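Local coordinates for ABC transporter, periplasmic substrate-binding protein (Vibrio cholerae O1 biovar eltor, PDB 1TWY) that probably binds phosphate in the periplasm and delivers it to an ABC-type transporter for uptake into the cell, at residues Lys265-Ile268 / Val269-Gly272. Residues are numbered along the deposited sequence; the frame is centred on the assembly and turned at random.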
ATOM      1  N   LYS A 265      16.390  -7.355  -4.274  1.00 17.37           N
ATOM      2  CA  LYS A 265      15.303  -8.192  -3.687  1.00 15.39           C
ATOM      3  C   LYS A 265      15.477  -8.561  -2.174  1.00 15.57           C
ATOM      4  O   LYS A 265      14.559  -8.522  -1.377  1.00 19.71           O
ATOM      5  CB  LYS A 265      15.016  -9.412  -4.529  1.00 18.76           C
ATOM      6  CG  LYS A 265      14.579  -9.064  -5.919  1.00 20.66           C
ATOM      7  CD  LYS A 265      14.440 -10.257  -6.714  1.00 18.48           C
ATOM      8  CE  LYS A 265      13.744  -9.946  -8.070  1.00 23.72           C
ATOM      9  NZ  LYS A 265      13.685 -11.192  -8.851  1.00 35.99           N
ATOM     10  N   LYS A 266      16.765  -8.833  -1.823  1.00 17.41           N
ATOM     11  CA  LYS A 266      17.161  -9.182  -0.466  1.00 15.98           C
ATOM     12  C   LYS A 266      16.702  -7.943   0.429  1.00 14.45           C
ATOM     13  O   LYS A 266      16.121  -8.155   1.522  1.00 18.35           O
ATOM     14  CB  LYS A 266      18.672  -9.540  -0.463  1.00 17.98           C
ATOM     15  CG  LYS A 266      19.264  -9.757   0.906  1.00 22.42           C
ATOM     16  CD  LYS A 266      19.625  -8.431   1.631  1.00 29.38           C
ATOM     17  CE  LYS A 266      20.402  -8.702   2.962  1.00 34.99           C
ATOM     18  NZ  LYS A 266      20.679  -7.470   3.790  1.00 36.09           N
ATOM     19  N   LEU A 267      17.057  -6.766  -0.103  1.00 17.30           N
ATOM     20  CA  LEU A 267      16.737  -5.529   0.656  1.00 20.89           C
ATOM     21  C   LEU A 267      15.251  -5.339   0.731  1.00 20.07           C
ATOM     22  O   LEU A 267      14.662  -5.083   1.834  1.00 19.22           O
ATOM     23  CB  LEU A 267      17.350  -4.327   0.033  1.00 20.54           C
ATOM     24  CG  LEU A 267      18.835  -4.186   0.313  1.00 22.25           C
ATOM     25  CD1 LEU A 267      19.450  -3.185  -0.585  1.00 23.82           C
ATOM     26  CD2 LEU A 267      19.116  -3.693   1.721  1.00 32.95           C
ATOM     27  N   ILE A 268      14.579  -5.539  -0.376  1.00 18.10           N
ATOM     28  CA  ILE A 268      13.085  -5.421  -0.419  1.00 18.93           C
ATOM     29  C   ILE A 268      12.398  -6.324   0.612  1.00 19.70           C
ATOM     30  O   ILE A 268      11.556  -5.850   1.384  1.00 18.62           O
ATOM     31  CB  ILE A 268      12.561  -5.588  -1.836  1.00 18.87           C
ATOM     32  CG1 ILE A 268      13.147  -4.515  -2.729  1.00 21.30           C
ATOM     33  CG2 ILE A 268      11.009  -5.599  -1.883  1.00 20.60           C
ATOM     34  CD1 ILE A 268      13.149  -4.800  -4.186  1.00 20.80           C
ATOM     35  N   VAL A 269      12.761  -7.624   0.641  1.00 17.43           N
ATOM     36  CA  VAL A 269      12.252  -8.625   1.534  1.00 17.68           C
ATOM     37  C   VAL A 269      12.538  -8.282   3.007  1.00 18.51           C
ATOM     38  O   VAL A 269      11.696  -8.466   3.902  1.00 22.10           O
ATOM     39  CB  VAL A 269      12.747 -10.009   1.078  1.00 19.38           C
ATOM     40  CG1 VAL A 269      12.476 -11.060   2.114  1.00 24.39           C
ATOM     41  CG2 VAL A 269      12.046 -10.295  -0.189  1.00 21.06           C
ATOM     42  N   GLU A 270      13.752  -7.857   3.255  1.00 18.98           N
ATOM     43  CA  GLU A 270      14.131  -7.599   4.595  1.00 18.55           C
ATOM     44  C   GLU A 270      13.363  -6.477   5.204  1.00 19.86           C
ATOM     45  O   GLU A 270      13.154  -6.488   6.425  1.00 22.35           O
ATOM     46  CB  GLU A 270      15.641  -7.436   4.802  1.00 22.87           C
ATOM     47  CG  GLU A 270      16.331  -6.169   4.494  1.00 37.34           C
ATOM     48  CD  GLU A 270      17.788  -6.250   4.980  1.00 22.07           C
ATOM     49  OE1 GLU A 270      18.001  -6.570   6.214  1.00 31.19           O
ATOM     50  OE2 GLU A 270      18.690  -5.853   4.134  1.00 29.34           O
ATOM     51  N   TYR A 271      12.938  -5.528   4.381  1.00 18.92           N
ATOM     52  CA  TYR A 271      12.041  -4.438   4.895  1.00 18.86           C
ATOM     53  C   TYR A 271      10.557  -4.783   5.001  1.00 22.02           C
ATOM     54  O   TYR A 271       9.693  -3.948   5.404  1.00 23.98           O
ATOM     55  CB  TYR A 271      12.308  -3.173   4.124  1.00 24.06           C
ATOM     56  CG  TYR A 271      13.585  -2.402   4.505  1.00 22.93           C
ATOM     57  CD1 TYR A 271      14.850  -2.783   4.107  1.00 21.04           C
ATOM     58  CD2 TYR A 271      13.511  -1.300   5.380  1.00 21.26           C
ATOM     59  CE1 TYR A 271      15.987  -2.076   4.493  1.00 22.54           C
ATOM     60  CE2 TYR A 271      14.597  -0.606   5.731  1.00 24.12           C
ATOM     61  CZ  TYR A 271      15.848  -0.968   5.289  1.00 21.39           C
ATOM     62  OH  TYR A 271      16.985  -0.320   5.674  1.00 21.30           O
ATOM     63  N   GLY A 272      10.203  -6.013   4.771  1.00 23.86           N
ATOM     64  CA  GLY A 272       8.830  -6.516   4.964  1.00 23.03           C
ATOM     65  C   GLY A 272       7.988  -6.445   3.731  1.00 21.79           C
ATOM     66  O   GLY A 272       6.811  -6.750   3.844  1.00 25.41           O
TER
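Lys-266 and Glu-270, one helical turn apart, illustrate an i to i+4 salt bridge on an exposed helix face: NZ lies 2.6 Å from OE2, reaching this oxygen from above the carboxylate plane, 49° out of it. The lysine chain bends at chi2 (-81°) and then runs extended over the turn. On the other side of the pair, chi1 of Glu-270 (80°) sets CG between the backbone N and carbonyl carbon. This brings Glu-270 CG to 3.3 Å from Leu-267 O. From there the glutamate lies alongside Leu-267, whose CD2 is 3.3 Å from OE2, so the charged pair borders an apolar branch. Just past Glu-270, helix 262-270, the last of this periplasmic binding protein fold, ends in a Schellman motif: Gly-272, with positive phi, is the C-prime residue, its N bonding to Val-269 O at 3.0 Å, and Tyr-273 N returns to Ile-268 O. Tyr-271 N still makes a helical bond to Leu-267 O, and that same oxygen lies at the edge of the tyrosine ring, in its plane, 3.2 Å from CD1. Further out, Leu-267 and Tyr-271 pack on helix 36-52, at Leu-45 and Val-44 respectively, whereas Ile-268 touches Leu-100 and Ala-101 of strand 96-109.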